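Local coordinates for putative uncharacterized protein Ta0848 (Thermoplasma acidophilum, PDB 4MN7), which probably reduces free methionine-R-sulfoxide to methionine, as a GAF-fold reductase of the type II free methionine-R-sulfoxide reductase group, at residues Y25-F30 with E46-V51; S61-K66 with E91-V96; N71-K76 with E119-L124; G104-D109 with S125-L130. The protein carries 1 engineered substitution. One frame throughout, in Å; residues are numbered along the deposited sequence.

Contact 1 of 4, residues Y25-F30 with E46-V51; sequences YDWVGF and EKTDHV
W27 reaches across to E46 and T48, and its indole makes most of the contact. CG lies anti to the backbone N (chi1 -168°), beside the carbonyl carbon, which swings the ring toward segment 46-51. From CB the five-membered edge comes first. CD1 lies 3.2 Å from E46 O and has E46 N near the ring plane. Next, NE1 donates to E46 O at 2.7 Å. The bond is bent, with an N-H...O angle of 130°. NE1 meets this carbonyl almost end-on, while the oxygen stands somewhat out of the ring plane. On the six-membered ring, CZ2 meets the methyl CG2 of T48 at 3.8 Å, at an oblique approach. T48 is itself held in an ST turn, because its OG1 accepts from H50 N at 3.0 Å. A water adds a second link, donating to D26 O and accepting from E46 N. Were the indole cut back to an alanine, E46 O would probably lose its N-H donor and T48 CG2 its ring partner, and the loop would be freer to shift. Around the contact, F85 meets the indole with its ring plane turned by about 45°. D26 and W27 form a classic beta bulge opposite D109. The indole also packs on L40 of strand 37-44 and on D107 and D109 of strand 101-110, while V28 and F30 touch helix 2-21.

Contact 2 of 4, residues S61-K66 with E91-V96; sequences SLAVLK and EIVVPV
S61 O, two residues ahead of the A63 that touches V93 and P95, takes two backbone N-H groups. L65 N donates to S61 O at 2.8 Å, and V64 N adds a weak bond. K66 N bonds to L62 O in the same helical manner. These bonds hold the turn that presents A63 to the strand. The contact itself is apolar and buried. A63 CB points at the strand and meets V93 CG1 at 3.6 Å, its nearest carbon there. V93 CG1 is anti to the backbone N (chi1 -171°), which lays this methyl against the alanine. The CB atoms of A63 and V93 are 4.0 Å apart, a close fit, consistent with the small side chain of A63. The same A63 CB also lies 3.8 Å from V93 O. P95 is the second strand residue to touch A63. Its ring carbon CD is 4.3 Å from A63 CB, and P95 CB is 4.0 Å from A63 O. This last pair is packing and not a polar bond. V94, between them, turns away and packs on L124 and A128 of helix 118-136. E105 of the adjacent strand touches both A63 and V93, so it borders the same junction, and P95 also rests on N67. The short helix 59-66 thus covers one side of strand 90-98 while helix 118-136 covers the other, an arrangement consistent with the GAF fold, in which an antiparallel sheet is flanked by helices.

Contact 3 of 4, residues N71-K76 with E119-L124; sequences NEYDVK and EDEAML
E121 meets N71 from the first turn of helix 118-136; just before it, D120 OD2 accepts from S117 N near the start of the helix. E121 carries the contact. Its CG stands beside the backbone N (chi1 -69°), opposite the carbonyl carbon, and the chain runs extended from there, which brings the carboxylate to the strand end. N71 ND2 donates to E121 OE2 at 3.0 Å, in a nearly straight bond (172°). OE2 uses its anti lone pair and lies in the amide plane of N71, while the carboxylate plane is turned 68° from that amide. The stronger partner of N71 ND2 is F116 O. In this GAF-type fold the bond ties helix 118-136 to strand 70-72 at the sheet margin. The stem of E121 rests on I69 and I92, and its OE1 has a long, weak ion pair with K118. With an alanine here, one N-H of N71 would probably lose its acceptor and the I92 side chain part of its cover. Y73 OH stays 4.4 Å from E121 OE2. M123 packs on L3 of the second subunit. L124 is buried against I92, V94 and Y25.

Contact 4 of 4, residues G104-D109 with S125-L130; sequences GEIDID and SSIADL
The backbones of I106 and A128 come nearest each other here, with CA atoms 7.1 Å apart. Segment 104-109 is strand, paired through its backbone with G29 and Y31 on one neighbour and with I92, V94 and V96 on the other. Segment 125-130 is helix, where L130 N bonds to S126 O and D129 N to S125 O. Between them stands one long side chain. With CG1 beside the backbone N (chi1 -56°) and the chain extended beyond it, I106 carries CD1 up to the helix. There I106 CD1 lies 4.0 Å from A128 CA and 4.1 Å from A128 CB. It also meets I127 CG2 at 4.2 Å. The methyl therefore rests on the helix backbone at the alanine, with the branch methyl CG2 of I127 beside it. E105 points away from this helix and touches C60, A63 and V64 of helix 59-66. L3 of the second subunit packs on I127, and L134 of that subunit on L130. Every touching atom in the contact is carbon, and all three residues are buried. The packing is thus hydrophobic, and the small A128 probably lets the methyl come so near the helix backbone.

Overall arrangement
All four contacts reach one antiparallel sheet. Contacts 2 and 4 are closest, with centres 9 Å apart, and meet where V96 N bonds to G104 O. E91 O and E72 N, 2.8 Å apart, pair the strands of contacts 2 and 3. Contacts 3 and 4 share helix 118-136 and touch at L124 CD2 and I108 CD1, 3.8 Å apart. Contact 1 joins contact 3 through Y25 OH and D120 OD1, at 2.7 Å, and contact 4 through pairing of strands 27-34 and 101-110. Contacts 1 and 2 stay about 5 Å apart at their nearest atoms. W27, E91, D107 and D109 lie on the sheet side away from helix 118-136, probably where the substrate pocket lies, as in related reductases.

Contact 1 of 4, residues Y25-F30 with E46-V51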
loop_
_atom_site.group_PDB
_atom_site.type_symbol
_atom_site.label_atom_id
_atom_site.label_comp_id
_atom_site.label_asym_id
_atom_site.label_seq_id
_atom_site.Cartn_x
_atom_site.Cartn_y
_atom_site.Cartn_z
ATOM N N TYR A 25 -5.725 6.846 18.432
ATOM C CA TYR A 25 -5.618 5.508 17.868
ATOM C C TYR A 25 -4.518 4.826 18.625
ATOM O O TYR A 25 -3.377 5.175 18.439
ATOM C CB TYR A 25 -5.273 5.530 16.370
ATOM C CG TYR A 25 -6.352 6.053 15.443
ATOM C CD1 TYR A 25 -7.460 6.764 15.894
ATOM C CD2 TYR A 25 -6.244 5.858 14.079
ATOM C CE1 TYR A 25 -8.412 7.245 14.997
ATOM C CE2 TYR A 25 -7.197 6.338 13.187
ATOM C CZ TYR A 25 -8.263 7.024 13.652
ATOM O OH TYR A 25 -9.161 7.457 12.758
ATOM N N ASP A 26 -4.856 3.843 19.473
ATOM C CA ASP A 26 -3.866 3.168 20.326
ATOM C C ASP A 26 -3.398 1.799 19.869
ATOM O O ASP A 26 -2.340 1.398 20.249
ATOM C CB ASP A 26 -4.416 3.054 21.751
ATOM C CG ASP A 26 -4.558 4.415 22.396
ATOM O OD1 ASP A 26 -3.512 5.065 22.417
ATOM O OD2 ASP A 26 -5.663 4.849 22.774
ATOM N N TRP A 27 -4.174 1.110 19.017
ATOM C CA TRP A 27 -3.829 -0.169 18.452
ATOM C C TRP A 27 -4.431 -0.183 17.054
ATOM O O TRP A 27 -5.575 0.161 16.858
ATOM C CB TRP A 27 -4.413 -1.332 19.320
ATOM C CG TRP A 27 -3.878 -2.717 18.996
ATOM C CD1 TRP A 27 -2.768 -3.292 19.469
ATOM C CD2 TRP A 27 -4.423 -3.623 18.050
ATOM N NE1 TRP A 27 -2.586 -4.518 18.920
ATOM C CE2 TRP A 27 -3.591 -4.738 18.025
ATOM C CE3 TRP A 27 -5.563 -3.600 17.222
ATOM C CZ2 TRP A 27 -3.827 -5.816 17.195
ATOM C CZ3 TRP A 27 -5.805 -4.681 16.386
ATOM C CH2 TRP A 27 -4.958 -5.782 16.400
ATOM N N VAL A 28 -3.629 -0.552 16.084
ATOM C CA VAL A 28 -4.058 -0.693 14.729
ATOM C C VAL A 28 -3.649 -2.028 14.166
ATOM O O VAL A 28 -2.497 -2.410 14.244
ATOM C CB VAL A 28 -3.472 0.436 13.864
ATOM C CG1 VAL A 28 -4.048 0.337 12.446
ATOM C CG2 VAL A 28 -3.832 1.789 14.480
ATOM N N GLY A 29 -4.605 -2.722 13.586
ATOM C CA GLY A 29 -4.335 -3.991 12.931
ATOM C C GLY A 29 -5.126 -4.276 11.681
ATOM O O GLY A 29 -6.241 -3.783 11.503
ATOM N N PHE A 30 -4.520 -5.099 10.822
ATOM C CA PHE A 30 -5.168 -5.641 9.694
ATOM C C PHE A 30 -5.396 -7.122 9.930
ATOM O O PHE A 30 -4.418 -7.930 10.093
ATOM C CB PHE A 30 -4.378 -5.488 8.412
ATOM C CG PHE A 30 -4.333 -4.066 7.834
ATOM C CD1 PHE A 30 -3.620 -3.062 8.448
ATOM C CD2 PHE A 30 -4.934 -3.770 6.625
ATOM C CE1 PHE A 30 -3.553 -1.772 7.890
ATOM C CE2 PHE A 30 -4.827 -2.500 6.061
ATOM C CZ PHE A 30 -4.144 -1.501 6.715
ATOM N N GLU A 46 0.397 -2.869 21.395
ATOM C CA GLU A 46 0.557 -4.008 22.320
ATOM C C GLU A 46 0.115 -5.338 21.669
ATOM O O GLU A 46 -0.775 -5.369 20.800
ATOM C CB GLU A 46 -0.360 -3.693 23.496
ATOM C CG GLU A 46 -0.145 -4.327 24.850
ATOM C CD GLU A 46 -1.378 -4.074 25.733
ATOM O OE1 GLU A 46 -2.155 -3.121 25.427
ATOM O OE2 GLU A 46 -1.611 -4.830 26.699
ATOM N N LYS A 47 0.706 -6.438 22.121
ATOM C CA LYS A 47 0.375 -7.778 21.643
ATOM C C LYS A 47 -1.027 -8.163 21.935
ATOM O O LYS A 47 -1.515 -7.957 23.047
ATOM C CB LYS A 47 1.237 -8.824 22.309
ATOM C CG LYS A 47 2.303 -9.363 21.386
ATOM C CD LYS A 47 2.639 -10.795 21.762
ATOM C CE LYS A 47 3.673 -11.388 20.827
ATOM N NZ LYS A 47 4.316 -12.562 21.485
ATOM N N THR A 48 -1.710 -8.735 20.958
ATOM C CA THR A 48 -3.086 -9.196 21.228
ATOM C C THR A 48 -3.072 -10.698 21.327
ATOM O O THR A 48 -2.220 -11.347 20.739
ATOM C CB THR A 48 -4.131 -8.770 20.178
ATOM O OG1 THR A 48 -5.445 -9.284 20.557
ATOM C CG2 THR A 48 -3.783 -9.292 18.784
ATOM N N ASP A 49 -4.011 -11.237 22.076
ATOM C CA ASP A 49 -4.219 -12.680 22.128
ATOM C C ASP A 49 -5.102 -13.187 20.969
ATOM O O ASP A 49 -5.195 -14.402 20.743
ATOM C CB ASP A 49 -4.881 -13.045 23.453
ATOM C CG ASP A 49 -3.897 -13.031 24.615
ATOM O OD1 ASP A 49 -2.755 -13.538 24.431
ATOM O OD2 ASP A 49 -4.272 -12.520 25.701
ATOM N N HIS A 50 -5.756 -12.257 20.253
ATOM C CA HIS A 50 -6.715 -12.620 19.246
ATOM C C HIS A 50 -6.125 -12.466 17.888
ATOM O O HIS A 50 -6.346 -11.456 17.211
ATOM C CB HIS A 50 -7.963 -11.775 19.424
ATOM C CG HIS A 50 -8.529 -11.878 20.799
ATOM N ND1 HIS A 50 -8.828 -10.773 21.572
ATOM C CD2 HIS A 50 -8.799 -12.962 21.566
ATOM C CE1 HIS A 50 -9.304 -11.172 22.737
ATOM N NE2 HIS A 50 -9.293 -12.493 22.764
ATOM N N VAL A 51 -5.364 -13.479 17.528
ATOM C CA VAL A 51 -4.649 -13.556 16.272
ATOM C C VAL A 51 -5.491 -14.228 15.197
ATOM O O VAL A 51 -5.365 -13.849 14.031
ATOM C CB VAL A 51 -3.334 -14.316 16.483
ATOM C CG1 VAL A 51 -2.507 -14.334 15.230
ATOM C CG2 VAL A 51 -2.574 -13.678 17.639
HETATM O O HOH W 1 -1.688 -0.712 21.890
#

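Contact 2 of 4, residues S61-K66 with E91-V96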
loop_
_atom_site.group_PDB
_atom_site.type_symbol
_atom_site.label_atom_id
_atom_site.label_comp_id
_atom_site.label_asym_id
_atom_site.label_seq_id
_atom_site.Cartn_x
_atom_site.Cartn_y
_atom_site.Cartn_z
ATOM N N SER A 61 -15.737 -9.709 13.737
ATOM C CA SER A 61 -16.535 -10.523 12.827
ATOM C C SER A 61 -17.606 -9.725 12.209
ATOM O O SER A 61 -17.935 -9.904 11.012
ATOM C CB SER A 61 -17.257 -11.652 13.601
ATOM O OG SER A 61 -16.275 -12.403 14.198
ATOM N N LEU A 62 -18.207 -8.885 13.047
ATOM C CA LEU A 62 -19.376 -8.134 12.619
ATOM C C LEU A 62 -19.109 -7.333 11.344
ATOM O O LEU A 62 -19.957 -7.317 10.464
ATOM C CB LEU A 62 -19.954 -7.248 13.750
ATOM C CG LEU A 62 -21.432 -6.923 13.706
ATOM C CD1 LEU A 62 -22.212 -8.232 13.703
ATOM C CD2 LEU A 62 -21.856 -6.040 14.895
ATOM N N ALA A 63 -17.934 -6.708 11.228
ATOM C CA ALA A 63 -17.685 -5.844 10.067
ATOM C C ALA A 63 -17.694 -6.653 8.774
ATOM O O ALA A 63 -18.100 -6.201 7.738
ATOM C CB ALA A 63 -16.379 -5.134 10.210
ATOM N N VAL A 64 -17.159 -7.846 8.853
ATOM C CA VAL A 64 -17.077 -8.701 7.711
ATOM C C VAL A 64 -18.444 -9.295 7.460
ATOM O O VAL A 64 -18.814 -9.433 6.321
ATOM C CB VAL A 64 -16.039 -9.803 7.932
ATOM C CG1 VAL A 64 -16.253 -10.947 6.970
ATOM C CG2 VAL A 64 -14.659 -9.196 7.663
ATOM N N LEU A 65 -19.200 -9.628 8.505
ATOM C CA LEU A 65 -20.460 -10.335 8.314
ATOM C C LEU A 65 -21.493 -9.346 7.791
ATOM O O LEU A 65 -22.244 -9.679 6.927
ATOM C CB LEU A 65 -20.962 -10.937 9.628
ATOM C CG LEU A 65 -20.203 -12.109 10.190
ATOM C CD1 LEU A 65 -20.741 -12.411 11.629
ATOM C CD2 LEU A 65 -20.347 -13.332 9.279
ATOM N N LYS A 66 -21.506 -8.126 8.312
ATOM C CA LYS A 66 -22.416 -7.109 7.859
ATOM C C LYS A 66 -21.856 -6.430 6.614
ATOM O O LYS A 66 -22.551 -5.706 5.989
ATOM C CB LYS A 66 -22.555 -5.974 8.880
ATOM C CG LYS A 66 -23.301 -6.282 10.158
ATOM C CD LYS A 66 -23.949 -5.001 10.733
ATOM C CE LYS A 66 -22.951 -3.862 10.868
ATOM N NZ LYS A 66 -23.544 -2.565 11.286
ATOM N N GLU A 91 -13.670 1.243 19.874
ATOM C CA GLU A 91 -13.112 0.396 18.858
ATOM C C GLU A 91 -13.929 0.505 17.551
ATOM O O GLU A 91 -15.165 0.570 17.569
ATOM C CB GLU A 91 -13.091 -1.054 19.322
ATOM C CG GLU A 91 -12.462 -2.003 18.277
ATOM C CD GLU A 91 -12.323 -3.425 18.741
ATOM O OE1 GLU A 91 -12.830 -3.692 19.849
ATOM O OE2 GLU A 91 -11.704 -4.255 18.029
ATOM N N ILE A 92 -13.202 0.534 16.425
ATOM C CA ILE A 92 -13.815 0.663 15.112
ATOM C C ILE A 92 -13.192 -0.390 14.237
ATOM O O ILE A 92 -12.003 -0.683 14.343
ATOM C CB ILE A 92 -13.660 2.065 14.533
ATOM C CG1 ILE A 92 -14.512 2.212 13.276
ATOM C CG2 ILE A 92 -12.211 2.356 14.289
ATOM C CD1 ILE A 92 -14.525 3.585 12.671
ATOM N N VAL A 93 -14.037 -1.035 13.467
ATOM C CA VAL A 93 -13.606 -2.060 12.556
ATOM C C VAL A 93 -14.173 -1.687 11.202
ATOM O O VAL A 93 -15.365 -1.548 11.055
ATOM C CB VAL A 93 -14.076 -3.433 12.953
ATOM C CG1 VAL A 93 -13.407 -4.497 12.082
ATOM C CG2 VAL A 93 -13.745 -3.739 14.396
ATOM N N VAL A 94 -13.294 -1.560 10.221
ATOM C CA VAL A 94 -13.667 -1.047 8.914
ATOM C C VAL A 94 -13.347 -2.128 7.926
ATOM O O VAL A 94 -12.215 -2.571 7.882
ATOM C CB VAL A 94 -12.764 0.121 8.608
ATOM C CG1 VAL A 94 -12.997 0.595 7.202
ATOM C CG2 VAL A 94 -12.986 1.231 9.630
ATOM N N PRO A 95 -14.335 -2.630 7.177
ATOM C CA PRO A 95 -14.097 -3.708 6.193
ATOM C C PRO A 95 -13.200 -3.297 5.059
ATOM O O PRO A 95 -13.272 -2.154 4.612
ATOM C CB PRO A 95 -15.485 -4.006 5.647
ATOM C CG PRO A 95 -16.261 -2.793 5.953
ATOM C CD PRO A 95 -15.727 -2.212 7.178
ATOM N N VAL A 96 -12.353 -4.221 4.612
ATOM C CA VAL A 96 -11.519 -4.030 3.401
ATOM C C VAL A 96 -12.178 -4.801 2.291
ATOM O O VAL A 96 -12.355 -5.971 2.421
ATOM C CB VAL A 96 -10.071 -4.500 3.587
ATOM C CG1 VAL A 96 -9.264 -4.437 2.242
ATOM C CG2 VAL A 96 -9.430 -3.650 4.680
#

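Contact 3 of 4, residues N71-K76 with E119-L124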
loop_
_atom_site.group_PDB
_atom_site.type_symbol
_atom_site.label_atom_id
_atom_site.label_comp_id
_atom_site.label_asym_id
_atom_site.label_seq_id
_atom_site.Cartn_x
_atom_site.Cartn_y
_atom_site.Cartn_z
ATOM N N ASN A 71 -18.650 0.519 14.754
ATOM C CA ASN A 71 -17.973 1.544 15.567
ATOM C C ASN A 71 -18.589 1.497 16.925
ATOM O O ASN A 71 -19.695 1.972 17.055
ATOM C CB ASN A 71 -18.161 2.940 14.961
ATOM C CG ASN A 71 -17.434 4.055 15.752
ATOM O OD1 ASN A 71 -16.945 3.850 16.880
ATOM N ND2 ASN A 71 -17.431 5.280 15.178
ATOM N N GLU A 72 -17.874 0.926 17.916
ATOM C CA GLU A 72 -18.352 0.867 19.310
ATOM C C GLU A 72 -17.799 2.060 20.094
ATOM O O GLU A 72 -16.607 2.160 20.339
ATOM C CB GLU A 72 -17.940 -0.439 19.954
ATOM C CG GLU A 72 -18.224 -0.492 21.428
ATOM C CD GLU A 72 -19.712 -0.256 21.698
ATOM O OE1 GLU A 72 -20.084 0.714 22.424
ATOM O OE2 GLU A 72 -20.517 -1.019 21.127
ATOM N N TYR A 73 -18.685 2.981 20.450
ATOM C CA TYR A 73 -18.339 4.227 21.174
ATOM C C TYR A 73 -17.973 4.001 22.651
ATOM O O TYR A 73 -17.239 4.832 23.255
ATOM C CB TYR A 73 -19.557 5.168 21.163
ATOM C CG TYR A 73 -20.107 5.437 19.772
ATOM C CD1 TYR A 73 -19.445 6.341 18.866
ATOM C CD2 TYR A 73 -21.293 4.805 19.333
ATOM C CE1 TYR A 73 -19.959 6.599 17.580
ATOM C CE2 TYR A 73 -21.807 5.045 18.042
ATOM C CZ TYR A 73 -21.142 5.927 17.173
ATOM O OH TYR A 73 -21.677 6.136 15.921
ATOM N N ASP A 74 -18.520 2.909 23.219
ATOM C CA ASP A 74 -18.401 2.587 24.644
ATOM C C ASP A 74 -18.366 1.063 24.933
ATOM O O ASP A 74 -19.410 0.445 25.241
ATOM C CB ASP A 74 -19.561 3.200 25.394
ATOM C CG ASP A 74 -19.283 3.301 26.892
ATOM O OD1 ASP A 74 -18.307 2.657 27.384
ATOM O OD2 ASP A 74 -20.023 4.051 27.553
ATOM N N VAL A 75 -17.176 0.485 24.795
ATOM C CA VAL A 75 -16.926 -0.959 24.864
ATOM C C VAL A 75 -17.287 -1.548 26.235
ATOM O O VAL A 75 -17.940 -2.584 26.311
ATOM C CB VAL A 75 -15.417 -1.322 24.610
ATOM C CG1 VAL A 75 -15.173 -2.849 24.703
ATOM C CG2 VAL A 75 -14.981 -0.868 23.239
ATOM N N LYS A 76 -16.838 -0.895 27.298
ATOM C CA LYS A 76 -16.972 -1.442 28.639
ATOM C C LYS A 76 -18.442 -1.477 28.975
ATOM O O LYS A 76 -18.941 -2.462 29.529
ATOM C CB LYS A 76 -16.173 -0.624 29.673
ATOM C CG LYS A 76 -14.653 -0.557 29.445
ATOM C CD LYS A 76 -13.902 -1.806 29.953
ATOM C CE LYS A 76 -12.418 -1.507 30.256
ATOM N NZ LYS A 76 -11.793 -2.323 31.346
ATOM N N GLU A 119 -16.045 11.611 10.555
ATOM C CA GLU A 119 -14.829 11.980 9.785
ATOM C C GLU A 119 -13.874 10.763 9.726
ATOM O O GLU A 119 -13.392 10.392 8.681
ATOM C CB GLU A 119 -14.141 13.197 10.450
ATOM C CG GLU A 119 -12.746 13.562 9.937
ATOM C CD GLU A 119 -11.976 14.618 10.776
ATOM O OE1 GLU A 119 -12.415 15.001 11.906
ATOM O OE2 GLU A 119 -10.893 15.071 10.305
ATOM N N ASP A 120 -13.646 10.138 10.864
ATOM C CA ASP A 120 -12.781 8.952 10.972
ATOM C C ASP A 120 -13.298 7.780 10.165
ATOM O O ASP A 120 -12.550 7.054 9.492
ATOM C CB ASP A 120 -12.718 8.472 12.451
ATOM C CG ASP A 120 -11.929 9.399 13.361
ATOM O OD1 ASP A 120 -10.708 9.604 13.152
ATOM O OD2 ASP A 120 -12.559 9.936 14.313
ATOM N N GLU A 121 -14.578 7.556 10.263
ATOM C CA GLU A 121 -15.194 6.556 9.501
ATOM C C GLU A 121 -14.945 6.707 8.032
ATOM O O GLU A 121 -14.587 5.734 7.365
ATOM C CB GLU A 121 -16.711 6.532 9.751
ATOM C CG GLU A 121 -17.050 6.054 11.128
ATOM C CD GLU A 121 -18.551 5.897 11.388
ATOM O OE1 GLU A 121 -19.376 6.034 10.455
ATOM O OE2 GLU A 121 -18.892 5.612 12.568
ATOM N N ALA A 122 -15.197 7.905 7.514
ATOM C CA ALA A 122 -15.068 8.156 6.067
ATOM C C ALA A 122 -13.582 8.077 5.641
ATOM O O ALA A 122 -13.236 7.476 4.629
ATOM C CB ALA A 122 -15.675 9.523 5.722
ATOM N N MET A 123 -12.682 8.568 6.475
ATOM C CA MET A 123 -11.252 8.558 6.114
ATOM C C MET A 123 -10.778 7.126 6.132
ATOM O O MET A 123 -10.076 6.711 5.236
ATOM C CB MET A 123 -10.479 9.449 7.048
ATOM C CG MET A 123 -8.999 9.594 6.739
ATOM S SD MET A 123 -8.517 10.480 5.237
ATOM C CE MET A 123 -9.730 11.696 5.299
ATOM N N LEU A 124 -11.161 6.361 7.153
ATOM C CA LEU A 124 -10.789 4.938 7.206
ATOM C C LEU A 124 -11.393 4.090 6.068
ATOM O O LEU A 124 -10.723 3.181 5.561
ATOM C CB LEU A 124 -11.146 4.325 8.599
ATOM C CG LEU A 124 -10.247 4.902 9.721
ATOM C CD1 LEU A 124 -10.746 4.548 11.096
ATOM C CD2 LEU A 124 -8.823 4.417 9.567
#

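Contact 4 of 4, residues G104-D109 with S125-L130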
loop_
_atom_site.group_PDB
_atom_site.type_symbol
_atom_site.label_atom_id
_atom_site.label_comp_id
_atom_site.label_asym_id
_atom_site.label_seq_id
_atom_site.Cartn_x
_atom_site.Cartn_y
_atom_site.Cartn_z
ATOM N N GLY A 104 -11.157 -8.700 4.417
ATOM C CA GLY A 104 -10.434 -8.397 5.607
ATOM C C GLY A 104 -10.904 -7.112 6.214
ATOM O O GLY A 104 -12.004 -6.643 5.942
ATOM N N GLU A 105 -10.116 -6.575 7.139
ATOM C CA GLU A 105 -10.559 -5.361 7.862
ATOM C C GLU A 105 -9.443 -4.617 8.518
ATOM O O GLU A 105 -8.362 -5.189 8.773
ATOM C CB GLU A 105 -11.595 -5.786 8.923
ATOM C CG GLU A 105 -10.995 -6.705 9.966
ATOM C CD GLU A 105 -12.070 -7.321 10.880
ATOM O OE1 GLU A 105 -13.239 -7.422 10.491
ATOM O OE2 GLU A 105 -11.745 -7.583 12.019
ATOM N N ILE A 106 -9.707 -3.385 8.899
ATOM C CA ILE A 106 -8.792 -2.619 9.753
ATOM C C ILE A 106 -9.524 -2.528 11.065
ATOM O O ILE A 106 -10.644 -2.086 11.083
ATOM C CB ILE A 106 -8.560 -1.199 9.186
ATOM C CG1 ILE A 106 -8.042 -1.304 7.769
ATOM C CG2 ILE A 106 -7.559 -0.405 10.014
ATOM C CD1 ILE A 106 -7.746 0.001 7.130
ATOM N N ASP A 107 -8.855 -2.930 12.154
ATOM C CA ASP A 107 -9.363 -2.891 13.509
ATOM C C ASP A 107 -8.548 -1.933 14.309
ATOM O O ASP A 107 -7.319 -2.088 14.423
ATOM C CB ASP A 107 -9.233 -4.303 14.114
ATOM C CG ASP A 107 -9.801 -4.432 15.529
ATOM O OD1 ASP A 107 -10.699 -3.631 15.906
ATOM O OD2 ASP A 107 -9.355 -5.365 16.268
ATOM N N ILE A 108 -9.213 -0.939 14.882
ATOM C CA ILE A 108 -8.510 0.059 15.704
ATOM C C ILE A 108 -9.175 0.235 17.075
ATOM O O ILE A 108 -10.377 0.467 17.179
ATOM C CB ILE A 108 -8.515 1.424 14.974
ATOM C CG1 ILE A 108 -7.906 1.291 13.602
ATOM C CG2 ILE A 108 -7.736 2.446 15.754
ATOM C CD1 ILE A 108 -7.925 2.573 12.749
ATOM N N ASP A 109 -8.358 0.214 18.114
ATOM C CA ASP A 109 -8.766 0.405 19.501
ATOM C C ASP A 109 -8.271 1.794 19.937
ATOM O O ASP A 109 -7.148 2.228 19.592
ATOM C CB ASP A 109 -8.010 -0.576 20.464
ATOM C CG ASP A 109 -8.525 -2.023 20.394
ATOM O OD1 ASP A 109 -8.352 -2.661 19.357
ATOM O OD2 ASP A 109 -9.061 -2.534 21.394
ATOM N N SER A 125 -12.635 4.360 5.636
ATOM C CA SER A 125 -13.154 3.715 4.436
ATOM C C SER A 125 -12.319 3.968 3.217
ATOM O O SER A 125 -12.150 3.067 2.385
ATOM C CB SER A 125 -14.613 4.068 4.062
ATOM O OG SER A 125 -15.329 4.028 5.232
ATOM N N SER A 126 -11.886 5.206 3.043
ATOM C CA SER A 126 -11.006 5.530 1.931
ATOM C C SER A 126 -9.700 4.770 2.058
ATOM O O SER A 126 -9.185 4.223 1.091
ATOM C CB SER A 126 -10.754 7.029 1.822
ATOM O OG SER A 126 -11.907 7.663 1.270
ATOM N N ILE A 127 -9.149 4.756 3.253
ATOM C CA ILE A 127 -7.880 4.071 3.457
ATOM C C ILE A 127 -7.955 2.590 3.168
ATOM O O ILE A 127 -7.086 2.009 2.465
ATOM C CB ILE A 127 -7.358 4.347 4.857
ATOM C CG1 ILE A 127 -6.861 5.799 4.820
ATOM C CG2 ILE A 127 -6.189 3.383 5.145
ATOM C CD1 ILE A 127 -6.511 6.425 6.095
ATOM N N ALA A 128 -9.021 1.977 3.689
ATOM C CA ALA A 128 -9.296 0.607 3.446
ATOM C C ALA A 128 -9.391 0.289 1.966
ATOM O O ALA A 128 -8.888 -0.750 1.514
ATOM C CB ALA A 128 -10.530 0.194 4.148
ATOM N N ASP A 129 -9.950 1.202 1.195
ATOM C CA ASP A 129 -10.118 0.982 -0.208
ATOM C C ASP A 129 -8.769 1.102 -0.936
ATOM O O ASP A 129 -8.476 0.296 -1.826
ATOM C CB ASP A 129 -11.086 2.002 -0.753
ATOM C CG ASP A 129 -11.367 1.800 -2.190
ATOM O OD1 ASP A 129 -11.494 0.620 -2.641
ATOM O OD2 ASP A 129 -11.465 2.832 -2.889
ATOM N N LEU A 130 -7.944 2.086 -0.553
ATOM C CA LEU A 130 -6.632 2.247 -1.175
ATOM C C LEU A 130 -5.696 1.058 -0.884
ATOM O O LEU A 130 -4.889 0.674 -1.721
ATOM C CB LEU A 130 -5.958 3.551 -0.747
ATOM C CG LEU A 130 -6.711 4.850 -1.041
ATOM C CD1 LEU A 130 -6.047 6.055 -0.397
ATOM C CD2 LEU A 130 -6.836 5.032 -2.496
#